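Local coordinates for protein mevalonate diphosphate decarboxylase (Legionella pneumophila, PDB 3LTO) that probably catalyses the ATP-dependent decarboxylation of mevalonate diphosphate to isopentenyl diphosphate in isoprenoid biosynthesis, at residues Ile77-Arg82 with Ala115-Cys120; Lys51-Glu56 with Arg82-Phe87; Leu39-Lys44 with Ser110-Ala115. One frame throughout, in Å; residues are numbered along the deposited sequence.

Interaction 1: residues Ile77-Arg82 with Ala115-Cys120; sequences IDHLVR and AALTKC
Leu80 and Leu117 mark the register of two helices whose short axes come within 10.2 Å and whose N-to-C directions differ by only 29°, a near-parallel alignment. The pair belongs to the helical layer of the N-terminal domain, which has the S5-like alpha/beta fold of the GHMP kinase superfamily: helices 71-87 and 110-129 lie side by side against the mixed beta-sheet. At this axis separation the backbones do not touch, and longer side chains bridge the interval. His79 is the principal polar link. With CG anti to its own backbone nitrogen (chi1 -173°), the imidazole reaches across the groove, and NE2 donates to Thr118 OG1 at 2.8 Å. The N-H...O angle of 163° makes the bond nearly straight, and OG1 lies close to the ring plane. On the other side of the ring, ND1 accepts from Arg82 NH1, one turn further along the same helix, with a separation of 3.1 Å. NH1 lies in the imidazole plane and ND1 in that of the guanidinium, although the two planes are turned well away from each other; bonds at both nitrogens thus restrict rotation of the ring. This pattern is consistent with a neutral imidazole protonated at NE2. Thr118 OG1 is also bonded to Phe114 O of its own helix, which helps fix the hydroxyl that His79 meets. The apolar half is looser. The Leu117 side chain runs alongside His79 the opposite way, bringing CD2 to the ring edge, 3.8 Å from His79 CD2. Leu80 lies alongside the same leucine and also packs on Phe93 and Ile95 of the sheet. The two leucine methyls, Leu80 CD1 and Leu117 CD1, stand 4.3 Å apart.

Interaction 2: residues Lys51-Glu56 with Arg82-Phe87; sequences KKDIWE and RLKEYF
Asp53 presents its flat carboxylate to Lys84 with different neighbours on its two faces. Leu80 CD2 sits over one face, 3.4 Å from Asp53 CG and almost along the normal to the plane. Lys84 NZ lies toward the other face but only slightly out of plane, beside both oxygens. It meets OD1 on the syn side, 23° out of the carboxylate plane, and the NZ-OD1 distance of 2.9 Å defines a hydrogen-bonded salt bridge. NZ is as near to OD2, but that bond is weak. Near the rim, Val81 CG2 approaches Asp53 OD2. OD1 is also the acceptor for the backbone N of Phe93, which ties the carboxylate to the neighbouring strand.

Lys84 comes from the opposite direction, and a bend at chi3 (-62°) in its otherwise extended chain directs the tip to the acid. The ammonium has further acceptors: Gly91 O and a water 2.8 Å from NZ. That water donates to Lys51 O at 2.9 Å, giving the charge an indirect link to the loop backbone, whose direct separation from NZ is too long for a bond. Such a set of partners satisfies a largely buried lysine, and the nearby carboxylate would be expected to favour its charged form. The contact lies within a beta-alpha-beta unit: strand 54-55 pairs in parallel with strand 93-99, and the salt bridge ties the loop entering the first strand to the C-terminal part of the connecting helix 71-87.

Interaction 3: residues Leu39-Lys44 with Ser110-Ala115; sequences LLSSVK and SASSFA
Ser41 and Ser112 form the tight part of this contact, where strand and helix axes approach to 7.0 Å. Ser112 OG donates to Ser41 OG over 2.5 Å, a hydrogen bond whose exact length is doubtful. A chi1 of 55° turns Ser112 OG toward the strand, setting it between its backbone N and carbonyl carbon, the crowded position. Ser41 OG is in turn bonded to Asn99 OD1, so the strand hydroxyl links the helix to the sheet. Backbones are close too: Ser41 CA lies 5.2 Å from Ser113 CA, a spacing suited to the small serines at this crossing. Further along the strand, Val43 CG2 makes an ordinary van der Waals contact with Ser113 O at 3.9 Å.

Packing is looser around the partly exposed side chain of Ser113. Its OG lies 3.5 Å from Ser41 OG, but its established bond is to Ser109 O, in the preceding turn. Helix 110-129 follows a Gly/Ser-rich loop resembling the phosphate-binding motif of GHMP kinases, consistent with a nucleotide site nearby. Its first turns run over strand 31-47 at 35° to it; that strand is flanked by antiparallel strands 2-12 and 93-99, while Val43 continues the packing onto Leu117 and Ile95.

How the interactions relate
The three interactions form a chain of contacts within the N-terminal domain. Interactions 1 and 2 share helix 71-87, with centres about 7 Å apart; Leu83 CD1 of interaction 2 packs on Thr118 CA of interaction 1 at 3.7 Å. Interactions 1 and 3 share helix 110-129, and their centres are about 10 Å apart. There Val43 CG2 meets Ala116 CB at 3.5 Å, joining strand 31-47 to helix 110-129. Interactions 2 and 3 do not touch, with nearest atoms about 6 Å apart, but both reach the same mixed sheet. Of the three, interaction 3 includes the helix start beside the probable nucleotide-binding loop.

Interaction 1: residues Ile77-Arg82 with Ala115-Cys120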
# COMPACT_ATOMS: atom_id res chain seq x y z
N ILE A 77 -2.47 -15.80 -20.12
CA ILE A 77 -3.26 -15.10 -21.11
C ILE A 77 -4.17 -14.07 -20.41
O ILE A 77 -4.25 -12.92 -20.84
CB ILE A 77 -4.07 -16.11 -21.96
CG1 ILE A 77 -3.12 -16.82 -22.94
CG2 ILE A 77 -5.20 -15.41 -22.72
CD1 ILE A 77 -3.75 -17.94 -23.77
N ASP A 78 -4.84 -14.48 -19.34
CA ASP A 78 -5.69 -13.55 -18.61
C ASP A 78 -4.90 -12.29 -18.22
O ASP A 78 -5.44 -11.19 -18.21
CB ASP A 78 -6.25 -14.18 -17.33
CG ASP A 78 -7.43 -15.09 -17.59
OD1 ASP A 78 -7.98 -15.04 -18.71
OD2 ASP A 78 -7.80 -15.84 -16.67
N HIS A 79 -3.62 -12.46 -17.89
CA HIS A 79 -2.82 -11.31 -17.50
C HIS A 79 -2.61 -10.38 -18.69
O HIS A 79 -2.57 -9.16 -18.52
CB HIS A 79 -1.46 -11.74 -16.94
CG HIS A 79 -0.66 -10.61 -16.37
ND1 HIS A 79 -1.11 -9.84 -15.31
CD2 HIS A 79 0.53 -10.09 -16.73
CE1 HIS A 79 -0.22 -8.90 -15.05
NE2 HIS A 79 0.78 -9.02 -15.90
N LEU A 80 -2.48 -10.94 -19.89
CA LEU A 80 -2.31 -10.10 -21.06
C LEU A 80 -3.61 -9.35 -21.29
O LEU A 80 -3.60 -8.14 -21.52
CB LEU A 80 -1.96 -10.92 -22.31
CG LEU A 80 -1.83 -10.08 -23.59
CD1 LEU A 80 -0.84 -8.94 -23.33
CD2 LEU A 80 -1.36 -10.93 -24.79
N VAL A 81 -4.74 -10.06 -21.20
CA VAL A 81 -6.05 -9.45 -21.39
C VAL A 81 -6.19 -8.29 -20.41
O VAL A 81 -6.60 -7.18 -20.77
CB VAL A 81 -7.19 -10.47 -21.12
CG1 VAL A 81 -8.54 -9.77 -21.08
CG2 VAL A 81 -7.18 -11.55 -22.21
N ARG A 82 -5.82 -8.56 -19.17
CA ARG A 82 -5.87 -7.58 -18.11
C ARG A 82 -5.06 -6.35 -18.52
O ARG A 82 -5.51 -5.22 -18.36
CB ARG A 82 -5.29 -8.18 -16.81
CG ARG A 82 -5.04 -7.19 -15.68
CD ARG A 82 -4.52 -7.89 -14.42
NE ARG A 82 -5.43 -8.95 -13.99
CZ ARG A 82 -5.12 -10.24 -13.96
NH1 ARG A 82 -3.91 -10.66 -14.31
NH2 ARG A 82 -6.05 -11.13 -13.61
N ALA A 115 6.49 -10.94 -14.86
CA ALA A 115 7.14 -9.63 -14.88
C ALA A 115 7.52 -9.28 -16.33
O ALA A 115 7.28 -8.16 -16.78
CB ALA A 115 8.39 -9.62 -14.00
N ALA A 116 8.09 -10.25 -17.04
CA ALA A 116 8.49 -10.07 -18.45
C ALA A 116 7.26 -9.74 -19.31
O ALA A 116 7.30 -8.84 -20.13
CB ALA A 116 9.17 -11.34 -18.98
N LEU A 117 6.18 -10.49 -19.12
CA LEU A 117 4.97 -10.25 -19.87
C LEU A 117 4.46 -8.83 -19.59
O LEU A 117 4.06 -8.11 -20.50
CB LEU A 117 3.87 -11.25 -19.49
CG LEU A 117 2.50 -11.01 -20.14
CD1 LEU A 117 2.65 -10.88 -21.65
CD2 LEU A 117 1.56 -12.15 -19.80
N THR A 118 4.48 -8.43 -18.32
CA THR A 118 4.02 -7.10 -17.97
C THR A 118 4.84 -6.03 -18.68
O THR A 118 4.29 -5.10 -19.27
CB THR A 118 4.12 -6.85 -16.45
OG1 THR A 118 3.30 -7.79 -15.75
CG2 THR A 118 3.66 -5.44 -16.13
N LYS A 119 6.16 -6.17 -18.63
CA LYS A 119 7.07 -5.22 -19.27
C LYS A 119 6.90 -5.18 -20.78
O LYS A 119 6.81 -4.10 -21.37
CB LYS A 119 8.52 -5.57 -18.90
CG LYS A 119 8.77 -5.48 -17.41
CD LYS A 119 10.10 -6.10 -16.98
CE LYS A 119 11.29 -5.24 -17.34
NZ LYS A 119 12.53 -5.74 -16.67
N CYS A 120 6.83 -6.34 -21.41
CA CYS A 120 6.66 -6.38 -22.86
C CYS A 120 5.30 -5.81 -23.30
O CYS A 120 5.23 -5.03 -24.25
CB CYS A 120 6.81 -7.81 -23.37
SG CYS A 120 6.95 -7.95 -25.16

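Interaction 2: residues Lys51-Glu56 with Arg82-Phe87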
# COMPACT_ATOMS: atom_id res chain seq x y z
N LYS A 51 -8.71 -11.23 -32.34
CA LYS A 51 -8.87 -10.52 -31.08
C LYS A 51 -8.38 -11.37 -29.91
O LYS A 51 -8.22 -10.87 -28.80
CB LYS A 51 -10.34 -10.16 -30.85
CG LYS A 51 -10.81 -8.87 -31.53
CD LYS A 51 -10.82 -8.99 -33.04
CE LYS A 51 -11.41 -7.75 -33.70
NZ LYS A 51 -11.39 -7.88 -35.19
N LYS A 52 -8.14 -12.65 -30.17
CA LYS A 52 -7.71 -13.55 -29.12
C LYS A 52 -6.22 -13.86 -29.10
O LYS A 52 -5.59 -14.08 -30.13
CB LYS A 52 -8.51 -14.85 -29.21
CG LYS A 52 -10.00 -14.66 -28.95
CD LYS A 52 -10.26 -14.19 -27.53
CE LYS A 52 -11.74 -14.21 -27.21
NZ LYS A 52 -12.01 -13.79 -25.80
N ASP A 53 -5.66 -13.88 -27.89
CA ASP A 53 -4.24 -14.17 -27.71
C ASP A 53 -3.96 -15.66 -27.81
O ASP A 53 -4.84 -16.49 -27.59
CB ASP A 53 -3.79 -13.66 -26.35
CG ASP A 53 -4.19 -12.22 -26.10
OD1 ASP A 53 -3.95 -11.38 -26.99
OD2 ASP A 53 -4.73 -11.94 -25.02
N ILE A 54 -2.72 -15.99 -28.14
CA ILE A 54 -2.29 -17.38 -28.23
C ILE A 54 -0.97 -17.47 -27.50
O ILE A 54 -0.09 -16.62 -27.69
CB ILE A 54 -2.09 -17.83 -29.69
CG1 ILE A 54 -3.42 -17.82 -30.43
CG2 ILE A 54 -1.46 -19.20 -29.71
CD1 ILE A 54 -3.31 -18.26 -31.88
N TRP A 55 -0.82 -18.49 -26.66
CA TRP A 55 0.41 -18.69 -25.90
C TRP A 55 1.21 -19.87 -26.43
O TRP A 55 0.72 -21.01 -26.46
CB TRP A 55 0.09 -18.91 -24.42
CG TRP A 55 1.32 -19.11 -23.59
CD1 TRP A 55 2.39 -18.26 -23.50
CD2 TRP A 55 1.61 -20.22 -22.73
NE1 TRP A 55 3.32 -18.77 -22.63
CE2 TRP A 55 2.87 -19.97 -22.14
CE3 TRP A 55 0.93 -21.40 -22.40
CZ2 TRP A 55 3.47 -20.85 -21.24
CZ3 TRP A 55 1.53 -22.28 -21.49
CH2 TRP A 55 2.78 -21.99 -20.92
N GLU A 56 2.44 -19.60 -26.85
CA GLU A 56 3.31 -20.63 -27.37
C GLU A 56 4.65 -20.56 -26.68
O GLU A 56 5.56 -19.88 -27.14
CB GLU A 56 3.48 -20.47 -28.88
CG GLU A 56 4.48 -21.43 -29.51
CD GLU A 56 4.70 -21.12 -30.98
OE1 GLU A 56 4.71 -19.92 -31.32
OE2 GLU A 56 4.87 -22.07 -31.79
N ARG A 82 -5.82 -8.56 -19.17
CA ARG A 82 -5.87 -7.58 -18.11
C ARG A 82 -5.06 -6.35 -18.52
O ARG A 82 -5.51 -5.22 -18.36
CB ARG A 82 -5.29 -8.18 -16.81
CG ARG A 82 -5.04 -7.19 -15.68
CD ARG A 82 -4.52 -7.89 -14.42
NE ARG A 82 -5.43 -8.95 -13.99
CZ ARG A 82 -5.12 -10.24 -13.96
NH1 ARG A 82 -3.91 -10.66 -14.31
NH2 ARG A 82 -6.05 -11.13 -13.61
N LEU A 83 -3.87 -6.58 -19.06
CA LEU A 83 -3.01 -5.48 -19.47
C LEU A 83 -3.60 -4.73 -20.66
O LEU A 83 -3.54 -3.50 -20.72
CB LEU A 83 -1.60 -6.00 -19.80
CG LEU A 83 -0.89 -6.62 -18.59
CD1 LEU A 83 0.47 -7.16 -18.99
CD2 LEU A 83 -0.73 -5.58 -17.49
N LYS A 84 -4.19 -5.45 -21.60
CA LYS A 84 -4.78 -4.82 -22.77
C LYS A 84 -5.96 -3.94 -22.37
O LYS A 84 -6.15 -2.85 -22.92
CB LYS A 84 -5.24 -5.87 -23.78
CG LYS A 84 -4.10 -6.64 -24.42
CD LYS A 84 -4.60 -7.53 -25.54
CE LYS A 84 -5.58 -8.59 -25.04
NZ LYS A 84 -5.94 -9.51 -26.15
N GLU A 85 -6.74 -4.41 -21.41
CA GLU A 85 -7.89 -3.63 -20.95
C GLU A 85 -7.41 -2.38 -20.22
O GLU A 85 -8.03 -1.33 -20.32
CB GLU A 85 -8.77 -4.49 -20.04
CG GLU A 85 -9.20 -5.78 -20.71
CD GLU A 85 -10.04 -6.67 -19.83
OE1 GLU A 85 -9.75 -6.77 -18.61
OE2 GLU A 85 -10.98 -7.30 -20.36
N TYR A 86 -6.30 -2.49 -19.50
CA TYR A 86 -5.76 -1.34 -18.78
C TYR A 86 -5.43 -0.23 -19.78
O TYR A 86 -5.63 0.95 -19.49
CB TYR A 86 -4.49 -1.75 -18.01
CG TYR A 86 -3.76 -0.60 -17.35
CD1 TYR A 86 -4.26 0.01 -16.20
CD2 TYR A 86 -2.57 -0.11 -17.87
CE1 TYR A 86 -3.59 1.07 -15.58
CE2 TYR A 86 -1.88 0.95 -17.27
CZ TYR A 86 -2.39 1.53 -16.13
OH TYR A 86 -1.71 2.57 -15.53
N PHE A 87 -4.92 -0.61 -20.95
CA PHE A 87 -4.57 0.35 -21.99
C PHE A 87 -5.74 0.62 -22.94
O PHE A 87 -5.64 1.47 -23.82
CB PHE A 87 -3.38 -0.16 -22.81
CG PHE A 87 -2.04 0.03 -22.14
CD1 PHE A 87 -1.28 1.17 -22.39
CD2 PHE A 87 -1.54 -0.93 -21.26
CE1 PHE A 87 -0.04 1.35 -21.78
CE2 PHE A 87 -0.31 -0.76 -20.65
CZ PHE A 87 0.45 0.38 -20.91
O HOH W 1 -8.30 -10.98 -25.91

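Interaction 3: residues Leu39-Lys44 with Ser110-Ala115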
# COMPACT_ATOMS: atom_id res chain seq x y z
N LEU A 39 19.18 -15.18 -13.80
CA LEU A 39 18.11 -16.06 -14.25
C LEU A 39 17.05 -15.14 -14.83
O LEU A 39 16.48 -14.31 -14.12
CB LEU A 39 17.55 -16.88 -13.08
CG LEU A 39 18.53 -17.79 -12.32
CD1 LEU A 39 17.79 -18.52 -11.20
CD2 LEU A 39 19.17 -18.80 -13.28
N LEU A 40 16.78 -15.29 -16.13
CA LEU A 40 15.83 -14.43 -16.81
C LEU A 40 14.72 -15.14 -17.58
O LEU A 40 14.92 -16.22 -18.12
CB LEU A 40 16.57 -13.51 -17.80
CG LEU A 40 17.63 -12.51 -17.31
CD1 LEU A 40 18.44 -12.00 -18.50
CD2 LEU A 40 16.95 -11.35 -16.60
N SER A 41 13.56 -14.50 -17.63
CA SER A 41 12.44 -15.00 -18.39
C SER A 41 12.30 -13.98 -19.50
O SER A 41 12.60 -12.80 -19.29
CB SER A 41 11.15 -15.04 -17.55
OG SER A 41 11.08 -16.22 -16.78
N SER A 42 11.87 -14.42 -20.67
CA SER A 42 11.72 -13.51 -21.79
C SER A 42 10.35 -13.66 -22.42
O SER A 42 9.80 -14.75 -22.46
CB SER A 42 12.80 -13.78 -22.84
OG SER A 42 14.08 -13.46 -22.32
N VAL A 43 9.81 -12.55 -22.91
CA VAL A 43 8.52 -12.58 -23.56
C VAL A 43 8.55 -11.78 -24.84
O VAL A 43 8.93 -10.61 -24.86
CB VAL A 43 7.40 -12.03 -22.66
CG1 VAL A 43 6.11 -11.93 -23.46
CG2 VAL A 43 7.21 -12.93 -21.46
N LYS A 44 8.13 -12.41 -25.92
CA LYS A 44 8.08 -11.74 -27.20
C LYS A 44 6.61 -11.65 -27.58
O LYS A 44 5.86 -12.61 -27.41
CB LYS A 44 8.85 -12.54 -28.26
CG LYS A 44 8.76 -11.98 -29.67
CD LYS A 44 9.66 -12.75 -30.62
CE LYS A 44 9.57 -12.20 -32.04
NZ LYS A 44 10.45 -12.96 -32.98
N SER A 110 7.36 -18.70 -12.90
CA SER A 110 6.18 -17.85 -12.82
C SER A 110 6.49 -16.37 -12.56
O SER A 110 6.12 -15.51 -13.35
CB SER A 110 5.24 -18.38 -11.72
OG SER A 110 3.94 -17.84 -11.85
N ALA A 111 7.16 -16.09 -11.45
CA ALA A 111 7.51 -14.73 -11.08
C ALA A 111 8.16 -13.91 -12.20
O ALA A 111 7.68 -12.83 -12.54
CB ALA A 111 8.42 -14.74 -9.86
N SER A 112 9.25 -14.41 -12.77
CA SER A 112 9.93 -13.69 -13.84
C SER A 112 9.12 -13.69 -15.13
O SER A 112 9.18 -12.73 -15.90
CB SER A 112 11.33 -14.27 -14.08
OG SER A 112 11.29 -15.66 -14.35
N SER A 113 8.36 -14.75 -15.38
CA SER A 113 7.56 -14.80 -16.59
C SER A 113 6.52 -13.68 -16.61
O SER A 113 6.41 -12.95 -17.60
CB SER A 113 6.84 -16.15 -16.70
OG SER A 113 7.77 -17.20 -16.87
N PHE A 114 5.76 -13.56 -15.53
CA PHE A 114 4.73 -12.53 -15.45
C PHE A 114 5.33 -11.13 -15.49
O PHE A 114 4.76 -10.22 -16.09
CB PHE A 114 3.86 -12.72 -14.19
CG PHE A 114 2.81 -13.80 -14.35
CD1 PHE A 114 3.11 -15.14 -14.10
CD2 PHE A 114 1.52 -13.48 -14.79
CE1 PHE A 114 2.16 -16.13 -14.29
CE2 PHE A 114 0.56 -14.47 -14.98
CZ PHE A 114 0.88 -15.80 -14.73
N ALA A 115 6.49 -10.94 -14.86
CA ALA A 115 7.14 -9.63 -14.88
C ALA A 115 7.52 -9.28 -16.33
O ALA A 115 7.28 -8.16 -16.78
CB ALA A 115 8.39 -9.62 -14.00